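Side-chain contacts in pectinesterase (PDB 5C1E), which hydrolyses the methyl esters of pectin's galacturonosyl residues, releasing methanol, and is probably involved in maceration and soft-rotting of plant tissue: residues 243-248 against 256-261; 228-233 against 275-280; 217-222 against 234-239. All coordinates share one frame; numbering follows the deposited sequence.

Contact 1: residues 243-248 against 256-261; sequences KGWTTM and YYEYNN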
loop_
_atom_site.group_PDB
_atom_site.type_symbol
_atom_site.label_atom_id
_atom_site.label_comp_id
_atom_site.label_asym_id
_atom_site.label_seq_id
_atom_site.Cartn_x
_atom_site.Cartn_y
_atom_site.Cartn_z
ATOM N N LYS A 243 -20.308 -5.443 12.523
ATOM C CA LYS A 243 -20.301 -3.985 12.734
ATOM C C LYS A 243 -19.501 -3.219 11.660
ATOM O O LYS A 243 -19.697 -2.012 11.477
ATOM C CB LYS A 243 -19.818 -3.646 14.140
ATOM C CG LYS A 243 -20.667 -4.271 15.242
ATOM C CD LYS A 243 -20.278 -3.815 16.640
ATOM C CE LYS A 243 -18.823 -4.112 17.010
ATOM N NZ LYS A 243 -18.500 -5.563 17.106
ATOM N N GLY A 244 -18.582 -3.916 10.990
ATOM C CA GLY A 244 -17.821 -3.370 9.872
ATOM C C GLY A 244 -16.657 -2.491 10.302
ATOM O O GLY A 244 -15.513 -2.701 9.881
ATOM N N TRP A 245 -16.952 -1.487 11.112
ATOM C CA TRP A 245 -15.960 -0.519 11.534
ATOM C C TRP A 245 -15.865 -0.473 13.056
ATOM O O TRP A 245 -16.822 -0.833 13.755
ATOM C CB TRP A 245 -16.319 0.849 10.986
ATOM C CG TRP A 245 -16.622 0.862 9.514
ATOM C CD1 TRP A 245 -17.823 0.598 8.922
ATOM C CD2 TRP A 245 -15.708 1.150 8.446
ATOM N NE1 TRP A 245 -17.711 0.703 7.552
ATOM C CE2 TRP A 245 -16.421 1.027 7.237
ATOM C CE3 TRP A 245 -14.360 1.489 8.395
ATOM C CZ2 TRP A 245 -15.841 1.279 6.002
ATOM C CZ3 TRP A 245 -13.775 1.710 7.177
ATOM C CH2 TRP A 245 -14.512 1.618 5.991
ATOM N N THR A 246 -14.716 -0.044 13.576
ATOM C CA THR A 246 -14.542 0.074 15.024
ATOM C C THR A 246 -13.956 1.451 15.391
ATOM O O THR A 246 -13.762 2.321 14.528
ATOM C CB THR A 246 -13.730 -1.113 15.602
ATOM O OG1 THR A 246 -13.821 -1.133 17.034
ATOM C CG2 THR A 246 -12.268 -1.063 15.179
ATOM N N THR A 247 -13.683 1.641 16.674
ATOM C CA THR A 247 -13.327 2.957 17.203
ATOM C C THR A 247 -11.833 3.112 17.457
ATOM O O THR A 247 -11.086 2.115 17.583
ATOM C CB THR A 247 -14.028 3.164 18.535
ATOM O OG1 THR A 247 -13.596 2.116 19.414
ATOM C CG2 THR A 247 -15.544 3.115 18.355
ATOM N N MET A 248 -11.395 4.368 17.514
ATOM C CA MET A 248 -10.018 4.699 17.865
ATOM C C MET A 248 -9.971 6.142 18.395
ATOM O O MET A 248 -10.012 6.324 19.597
ATOM C CB MET A 248 -9.042 4.481 16.698
ATOM C CG MET A 248 -7.574 4.575 17.109
ATOM S SD MET A 248 -6.441 4.253 15.731
ATOM C CE MET A 248 -4.879 4.109 16.587
ATOM N N TYR A 256 -17.294 6.794 6.452
ATOM C CA TYR A 256 -17.111 5.390 6.102
ATOM C C TYR A 256 -18.264 4.857 5.243
ATOM O O TYR A 256 -19.435 4.908 5.635
ATOM C CB TYR A 256 -17.024 4.585 7.387
ATOM C CG TYR A 256 -15.726 4.689 8.171
ATOM C CD1 TYR A 256 -14.533 5.103 7.579
ATOM C CD2 TYR A 256 -15.697 4.336 9.529
ATOM C CE1 TYR A 256 -13.341 5.150 8.316
ATOM C CE2 TYR A 256 -14.528 4.387 10.269
ATOM C CZ TYR A 256 -13.358 4.786 9.668
ATOM O OH TYR A 256 -12.206 4.791 10.399
ATOM N N TYR A 257 -17.909 4.295 4.092
ATOM C CA TYR A 257 -18.878 3.931 3.073
ATOM C C TYR A 257 -18.638 2.535 2.533
ATOM O O TYR A 257 -17.494 2.066 2.449
ATOM C CB TYR A 257 -18.752 4.862 1.882
ATOM C CG TYR A 257 -18.833 6.339 2.165
ATOM C CD1 TYR A 257 -20.054 6.982 2.184
ATOM C CD2 TYR A 257 -17.689 7.095 2.367
ATOM C CE1 TYR A 257 -20.146 8.342 2.385
ATOM C CE2 TYR A 257 -17.764 8.461 2.569
ATOM C CZ TYR A 257 -18.990 9.078 2.596
ATOM O OH TYR A 257 -19.090 10.431 2.801
ATOM N N GLU A 258 -19.723 1.886 2.135
ATOM C CA GLU A 258 -19.631 0.700 1.294
ATOM C C GLU A 258 -20.553 0.837 0.088
ATOM O O GLU A 258 -21.629 1.413 0.192
ATOM C CB GLU A 258 -20.013 -0.525 2.077
ATOM C CG GLU A 258 -18.981 -0.961 3.093
ATOM C CD GLU A 258 -19.519 -2.096 3.931
ATOM O OE1 GLU A 258 -19.283 -3.258 3.539
ATOM O OE2 GLU A 258 -20.207 -1.822 4.940
ATOM N N TYR A 259 -20.130 0.323 -1.061
ATOM C CA TYR A 259 -20.970 0.384 -2.253
ATOM C C TYR A 259 -20.749 -0.832 -3.138
ATOM O O TYR A 259 -19.657 -1.026 -3.667
ATOM C CB TYR A 259 -20.717 1.657 -3.070
ATOM C CG TYR A 259 -21.673 1.750 -4.237
ATOM C CD1 TYR A 259 -22.971 2.227 -4.055
ATOM C CD2 TYR A 259 -21.308 1.305 -5.504
ATOM C CE1 TYR A 259 -23.870 2.280 -5.105
ATOM C CE2 TYR A 259 -22.202 1.352 -6.561
ATOM C CZ TYR A 259 -23.484 1.841 -6.350
ATOM O OH TYR A 259 -24.388 1.907 -7.386
ATOM N N ASN A 260 -21.801 -1.632 -3.302
ATOM C CA ASN A 260 -21.790 -2.764 -4.233
ATOM C C ASN A 260 -20.690 -3.796 -3.938
ATOM O O ASN A 260 -20.009 -4.258 -4.850
ATOM C CB ASN A 260 -21.661 -2.260 -5.688
ATOM C CG ASN A 260 -21.932 -3.362 -6.706
ATOM O OD1 ASN A 260 -22.862 -4.146 -6.535
ATOM N ND2 ASN A 260 -21.085 -3.459 -7.732
ATOM N N ASN A 261 -20.526 -4.168 -2.669
ATOM C CA ASN A 261 -19.610 -5.240 -2.315
ATOM C C ASN A 261 -20.339 -6.583 -2.292
ATOM O O ASN A 261 -21.577 -6.642 -2.183
ATOM C CB ASN A 261 -18.977 -4.980 -0.947
ATOM C CG ASN A 261 -18.151 -3.707 -0.923
ATOM O OD1 ASN A 261 -17.420 -3.404 -1.870
ATOM N ND2 ASN A 261 -18.256 -2.962 0.163
#

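Contact 2: residues 228-233 against 275-280; sequences RVIYQN and TSISAA. With SO4 (sulfate ion), chain E.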
loop_
_atom_site.group_PDB
_atom_site.type_symbol
_atom_site.label_atom_id
_atom_site.label_comp_id
_atom_site.label_asym_id
_atom_site.label_seq_id
_atom_site.Cartn_x
_atom_site.Cartn_y
_atom_site.Cartn_z
ATOM N N ARG A 228 -11.700 9.083 6.200
ATOM C CA ARG A 228 -12.627 8.813 5.099
ATOM C C ARG A 228 -12.202 7.640 4.234
ATOM O O ARG A 228 -11.164 7.689 3.565
ATOM C CB ARG A 228 -12.787 10.040 4.211
ATOM C CG ARG A 228 -13.792 9.832 3.081
ATOM C CD ARG A 228 -14.367 11.145 2.582
ATOM N NE ARG A 228 -13.333 12.044 2.105
ATOM C CZ ARG A 228 -13.558 13.309 1.759
ATOM N NH1 ARG A 228 -14.792 13.805 1.820
ATOM N NH2 ARG A 228 -12.562 14.077 1.339
ATOM N N VAL A 229 -13.022 6.597 4.247
ATOM C CA VAL A 229 -12.698 5.355 3.551
ATOM C C VAL A 229 -13.954 4.782 2.906
ATOM O O VAL A 229 -15.008 4.741 3.550
ATOM C CB VAL A 229 -12.160 4.315 4.534
ATOM C CG1 VAL A 229 -11.784 3.030 3.812
ATOM C CG2 VAL A 229 -10.954 4.867 5.315
ATOM N N ILE A 230 -13.823 4.353 1.648
ATOM C CA ILE A 230 -14.887 3.621 0.942
ATOM C C ILE A 230 -14.372 2.284 0.422
ATOM O O ILE A 230 -13.300 2.221 -0.198
ATOM C CB ILE A 230 -15.545 4.452 -0.198
ATOM C CG1 ILE A 230 -16.659 3.631 -0.868
ATOM C CG2 ILE A 230 -14.538 4.924 -1.228
ATOM C CD1 ILE A 230 -17.608 4.476 -1.684
ATOM N N TYR A 231 -15.123 1.213 0.695
ATOM C CA TYR A 231 -14.894 -0.079 0.067
ATOM C C TYR A 231 -16.015 -0.271 -0.949
ATOM O O TYR A 231 -17.195 -0.271 -0.583
ATOM C CB TYR A 231 -14.949 -1.222 1.080
ATOM C CG TYR A 231 -13.750 -1.381 2.009
ATOM C CD1 TYR A 231 -13.566 -0.520 3.088
ATOM C CD2 TYR A 231 -12.879 -2.454 1.883
ATOM C CE1 TYR A 231 -12.496 -0.682 3.968
ATOM C CE2 TYR A 231 -11.809 -2.631 2.759
ATOM C CZ TYR A 231 -11.612 -1.734 3.794
ATOM O OH TYR A 231 -10.562 -1.896 4.690
ATOM N N GLN A 232 -15.647 -0.396 -2.217
ATOM C CA GLN A 232 -16.627 -0.456 -3.300
ATOM C C GLN A 232 -16.298 -1.552 -4.306
ATOM O O GLN A 232 -15.118 -1.830 -4.593
ATOM C CB GLN A 232 -16.722 0.906 -4.010
ATOM C CG GLN A 232 -15.408 1.449 -4.512
ATOM C CD GLN A 232 -15.532 2.837 -5.128
ATOM O OE1 GLN A 232 -16.285 3.667 -4.651
ATOM N NE2 GLN A 232 -14.749 3.103 -6.146
ATOM N N ASN A 233 -17.341 -2.169 -4.860
ATOM C CA ASN A 233 -17.161 -3.175 -5.899
ATOM C C ASN A 233 -16.172 -4.281 -5.510
ATOM O O ASN A 233 -15.477 -4.822 -6.376
ATOM C CB ASN A 233 -16.688 -2.512 -7.197
ATOM C CG ASN A 233 -17.593 -1.389 -7.652
ATOM O OD1 ASN A 233 -18.804 -1.550 -7.710
ATOM N ND2 ASN A 233 -16.999 -0.243 -8.004
ATOM N N THR A 275 -21.895 5.910 6.555
ATOM C CA THR A 275 -22.648 6.980 5.912
ATOM C C THR A 275 -23.185 6.447 4.589
ATOM O O THR A 275 -22.524 5.638 3.946
ATOM C CB THR A 275 -21.714 8.182 5.640
ATOM O OG1 THR A 275 -21.184 8.645 6.883
ATOM C CG2 THR A 275 -22.429 9.314 4.961
ATOM N N SER A 276 -24.364 6.908 4.170
ATOM C CA SER A 276 -24.946 6.445 2.903
ATOM C C SER A 276 -24.214 7.049 1.725
ATOM O O SER A 276 -23.697 8.169 1.812
ATOM C CB SER A 276 -26.429 6.811 2.801
ATOM O OG SER A 276 -27.131 6.222 3.877
ATOM N N ILE A 277 -24.159 6.301 0.630
ATOM C CA ILE A 277 -23.657 6.817 -0.629
ATOM C C ILE A 277 -24.379 6.071 -1.756
ATOM O O ILE A 277 -24.689 4.887 -1.625
ATOM C CB ILE A 277 -22.111 6.703 -0.723
ATOM C CG1 ILE A 277 -21.557 7.605 -1.826
ATOM C CG2 ILE A 277 -21.662 5.262 -0.921
ATOM C CD1 ILE A 277 -20.055 7.796 -1.775
ATOM N N SER A 278 -24.692 6.776 -2.836
ATOM C CA SER A 278 -25.558 6.224 -3.879
ATOM C C SER A 278 -24.787 5.747 -5.106
ATOM O O SER A 278 -25.379 5.207 -6.039
ATOM C CB SER A 278 -26.586 7.281 -4.301
ATOM O OG SER A 278 -25.919 8.406 -4.852
ATOM N N ALA A 279 -23.475 5.959 -5.112
ATOM C CA ALA A 279 -22.653 5.632 -6.255
ATOM C C ALA A 279 -21.229 5.428 -5.791
ATOM O O ALA A 279 -20.821 5.993 -4.781
ATOM C CB ALA A 279 -22.698 6.763 -7.267
ATOM N N ALA A 280 -20.484 4.623 -6.541
ATOM C CA ALA A 280 -19.051 4.474 -6.322
ATOM C C ALA A 280 -18.325 5.789 -6.585
ATOM O O ALA A 280 -18.779 6.597 -7.386
ATOM C CB ALA A 280 -18.496 3.378 -7.226
HETATM S S SO4 E . -14.588 17.010 0.391
HETATM O O1 SO4 E . -15.426 16.435 -0.689
HETATM O O2 SO4 E . -13.181 16.593 0.227
HETATM O O3 SO4 E . -14.679 18.485 0.350
HETATM O O4 SO4 E . -15.132 16.557 1.696
#

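Contact 3: residues 217-222 against 234-239; sequences VYLGRP and SVLSDI. With ACT (acetate ion), chain M.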
loop_
_atom_site.group_PDB
_atom_site.type_symbol
_atom_site.label_atom_id
_atom_site.label_comp_id
_atom_site.label_asym_id
_atom_site.label_seq_id
_atom_site.Cartn_x
_atom_site.Cartn_y
_atom_site.Cartn_z
ATOM N N VAL A 217 -12.117 -9.096 11.946
ATOM C CA VAL A 217 -11.430 -8.039 11.206
ATOM C C VAL A 217 -12.417 -6.903 10.954
ATOM O O VAL A 217 -13.594 -7.133 10.648
ATOM C CB VAL A 217 -10.788 -8.575 9.897
ATOM C CG1 VAL A 217 -10.146 -7.465 9.083
ATOM C CG2 VAL A 217 -9.730 -9.622 10.217
ATOM N N TYR A 218 -11.931 -5.680 11.085
ATOM C CA TYR A 218 -12.724 -4.500 10.777
ATOM C C TYR A 218 -12.195 -3.805 9.539
ATOM O O TYR A 218 -11.000 -3.833 9.246
ATOM C CB TYR A 218 -12.708 -3.532 11.965
ATOM C CG TYR A 218 -13.374 -4.102 13.206
ATOM C CD1 TYR A 218 -14.739 -3.980 13.403
ATOM C CD2 TYR A 218 -12.627 -4.759 14.169
ATOM C CE1 TYR A 218 -15.354 -4.503 14.539
ATOM C CE2 TYR A 218 -13.222 -5.287 15.306
ATOM C CZ TYR A 218 -14.584 -5.152 15.488
ATOM O OH TYR A 218 -15.162 -5.680 16.619
ATOM N N LEU A 219 -13.104 -3.194 8.802
ATOM C CA LEU A 219 -12.762 -2.475 7.594
ATOM C C LEU A 219 -11.864 -1.279 7.938
ATOM O O LEU A 219 -10.993 -0.871 7.152
ATOM C CB LEU A 219 -14.045 -2.010 6.906
ATOM C CG LEU A 219 -14.970 -3.117 6.383
ATOM C CD1 LEU A 219 -16.308 -2.512 5.993
ATOM C CD2 LEU A 219 -14.340 -3.872 5.213
ATOM N N GLY A 220 -12.066 -0.735 9.129
ATOM C CA GLY A 220 -11.240 0.359 9.572
ATOM C C GLY A 220 -11.603 0.903 10.932
ATOM O O GLY A 220 -12.627 0.524 11.539
ATOM N N ARG A 221 -10.722 1.775 11.404
ATOM C CA ARG A 221 -10.996 2.614 12.555
ATOM C C ARG A 221 -10.323 3.974 12.341
ATOM O O ARG A 221 -9.375 4.083 11.548
ATOM C CB ARG A 221 -10.554 1.925 13.842
ATOM C CG ARG A 221 -9.062 1.632 13.908
ATOM C CD ARG A 221 -8.726 0.889 15.188
ATOM N NE ARG A 221 -7.287 0.829 15.399
ATOM C CZ ARG A 221 -6.704 0.745 16.595
ATOM N NH1 ARG A 221 -7.441 0.714 17.692
ATOM N NH2 ARG A 221 -5.386 0.709 16.694
ATOM N N PRO A 222 -10.815 5.019 13.017
ATOM C CA PRO A 222 -10.327 6.368 12.697
ATOM C C PRO A 222 -9.099 6.777 13.504
ATOM O O PRO A 222 -9.199 7.044 14.711
ATOM C CB PRO A 222 -11.518 7.262 13.024
ATOM C CG PRO A 222 -12.307 6.514 14.035
ATOM C CD PRO A 222 -12.043 5.044 13.838
ATOM N N SER A 234 -16.113 -4.611 -4.217
ATOM C CA SER A 234 -15.103 -5.508 -3.694
ATOM C C SER A 234 -15.693 -6.749 -3.064
ATOM O O SER A 234 -16.883 -6.787 -2.710
ATOM C CB SER A 234 -14.249 -4.795 -2.638
ATOM O OG SER A 234 -13.498 -3.755 -3.204
ATOM N N VAL A 235 -14.847 -7.765 -2.933
ATOM C CA VAL A 235 -15.190 -9.002 -2.258
ATOM C C VAL A 235 -14.670 -8.988 -0.823
ATOM O O VAL A 235 -13.466 -8.831 -0.588
ATOM C CB VAL A 235 -14.648 -10.238 -2.996
ATOM C CG1 VAL A 235 -15.172 -11.510 -2.335
ATOM C CG2 VAL A 235 -15.077 -10.215 -4.458
ATOM N N LEU A 236 -15.585 -9.158 0.121
ATOM C CA LEU A 236 -15.271 -9.163 1.550
ATOM C C LEU A 236 -15.572 -10.541 2.107
ATOM O O LEU A 236 -16.740 -10.979 2.088
ATOM C CB LEU A 236 -16.121 -8.137 2.272
ATOM C CG LEU A 236 -16.002 -6.680 1.802
ATOM C CD1 LEU A 236 -17.001 -5.870 2.605
ATOM C CD2 LEU A 236 -14.587 -6.158 1.985
ATOM N N SER A 237 -14.540 -11.231 2.593
ATOM C CA SER A 237 -14.738 -12.571 3.137
ATOM C C SER A 237 -15.378 -12.511 4.529
ATOM O O SER A 237 -15.574 -11.425 5.094
ATOM C CB SER A 237 -13.417 -13.337 3.187
ATOM O OG SER A 237 -12.671 -13.018 4.344
ATOM N N ASP A 238 -15.655 -13.683 5.094
ATOM C CA ASP A 238 -16.269 -13.763 6.422
ATOM C C ASP A 238 -15.385 -13.275 7.569
ATOM O O ASP A 238 -15.811 -13.300 8.714
ATOM C CB ASP A 238 -16.775 -15.185 6.716
ATOM C CG ASP A 238 -15.653 -16.186 6.992
ATOM O OD1 ASP A 238 -14.451 -15.857 6.876
ATOM O OD2 ASP A 238 -15.995 -17.337 7.326
ATOM N N ILE A 239 -14.166 -12.817 7.283
ATOM C CA ILE A 239 -13.370 -12.158 8.328
ATOM C C ILE A 239 -13.974 -10.853 8.845
ATOM O O ILE A 239 -13.692 -10.456 9.974
ATOM C CB ILE A 239 -11.899 -11.904 7.910
ATOM C CG1 ILE A 239 -11.787 -10.930 6.717
ATOM C CG2 ILE A 239 -11.216 -13.236 7.610
ATOM C CD1 ILE A 239 -10.365 -10.491 6.433
HETATM C C ACT M . -6.400 3.026 20.410
HETATM O O ACT M . -6.293 1.784 20.272
HETATM O OXT ACT M . -7.482 3.581 20.724
HETATM C CH3 ACT M . -5.187 3.883 20.187
#

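Contact 1: residues 243-248 against 256-261
The rings of W245 and Y256 lie face on face in an offset stack. The planes are 11° apart, and the centroid of the six-membered ring of W245 is 3.8 Å from that of the Y256 ring. W245 CE3 sits over the centre of the tyrosine ring and comes 3.3 Å from Y256 CD2. Y256 CG in turn lies over one face of the W245 ring, offset toward the rim. Y256 CB adds a CH-pi contact, 3.7 Å from the centroid of the six-membered ring of W245. At the indole edge, Y257 O is near the ring plane, 4.0 Å from W245 CZ2. Both first torsions put CG anti to the carbonyl carbon (chi1 -50° in W245, -75° in Y256), which swings the two rings into the overlap.

The indole N-H is used elsewhere: W245 NE1 bonds E274. E258 OE2 stays 4.4 Å from W245 NE1 and forms a salt bridge with R271. W245 also touches L219 and V229.

The buried stack packs the loop after strand 235-236 on strand 255-259, the outermost strand of its sheet. It lies near one end of the right-handed parallel beta-helix of pectinesterases.

Contact 2: residues 228-233 against 275-280
The side chains of I230 and I277 cross at about a right angle and meet by their CD1 methyls, with I230 CD1 4.1 Å from I277 CD1. I230 CD1 also lies 4.2 Å from the branch methyl I277 CG2. In each isoleucine CG1 is anti to the backbone N (chi1 -179° in I230, -163° in I277), and chi2 is extended too. The extended chains project both CD1 methyls toward each other. W197 and V281 also touch I230, and Y257 of the neighbouring strand touches both isoleucines.

The second meeting point is polar on one side only. Q232 turns its carboxamide oxygen to A280: Q232 OE1 is 3.3 Å from A280 CA and 3.4 Å from A280 CB. These are van der Waals contacts. The amide is held by bonds at both ends, from V281 N to OE1 and from NE2 to D201. N233 ND2 lies 4.0 Å from the same methyl, A280 CB, and the N233 amide bonds D201 and N260.

R228, at the start of the strand, takes no part in this packing. Its guanidinium binds a sulfate at its edge, in plane, through NH1 to O4 and NH2 to O2, both 2.8 Å. The sulfate probably comes from the crystallisation liquor. R228 NH2 also bonds G196 O, and W197 adds a cation-pi contact to R228.

The contact lays the loop 275-280 along the outer side of strand 228-232. Its chemistry is apolar at I277 and mixed at A280, where the Q232 and N233 amides keep their hydrogen bonds with other residues and meet A280 by van der Waals contact alone.

Contact 3: residues 217-222 against 234-239
V217 hydrogen-bonds I239 through its backbone, inside the parallel beta-helix typical of pectin methylesterases. V217 N donates to I239 O over 2.9 Å, with an N-H...O angle of 149°. The side chains of V217 and I239 lie side by side and point the same way. V217 CG2 is 3.9 Å from both CB and CD1 of I239, while V217 CG1 reaches only CD1. I239 has its CG1 between the backbone N and the carbonyl carbon (chi1 64°), which turns CD1 alongside the valine. Beyond this pair, V217 packs on I184, and I239 packs on I205 and A207.

At L219 the chain turns a corner, so the strand before it and the chain after it lie on different faces of the coil. The L219 side chain reaches back across the interior and meets L236 at about a right angle. They touch by one methyl each, L219 CD2 to L236 CD2 at 4.0 Å. W245 and E258 also touch L219. L219 O is gripped by two hydroxyls, those of Y231 and T185.

Past the corner, R221 leaves the partner segment and extends toward D161, the predicted active-site residue, with which its NE forms a salt bridge. The buried leucines thus sit on the interior side of the coil, while R221 points to the predicted site.

An acetate, probably from the crystallisation liquor, sits at the edge of the R221 guanidinium, where R221 NH1 donates to acetate O over 3.0 Å.

The three contacts sit together at the end of the parallel beta-helix formed by its last strands, on one side of the chain's centre. The centres of contacts 1 and 3 are about 7 Å apart, 1 and 2 about 9 Å, and 2 and 3 about 13 Å. Along the chain, contact 3 closes before contact 1 opens. Contact 1 is nested within the loop that contact 2 closes, and contacts 2 and 3 cross. Strands 228-232 and 255-259, neighbours in one sheet, join contacts 1 and 2. A probable backbone hydrogen bond between G244 O and L219 N joins contacts 1 and 3. All three pack the final coils together, with strands 217-220, 235-236 and 255-259 outermost in their sheets.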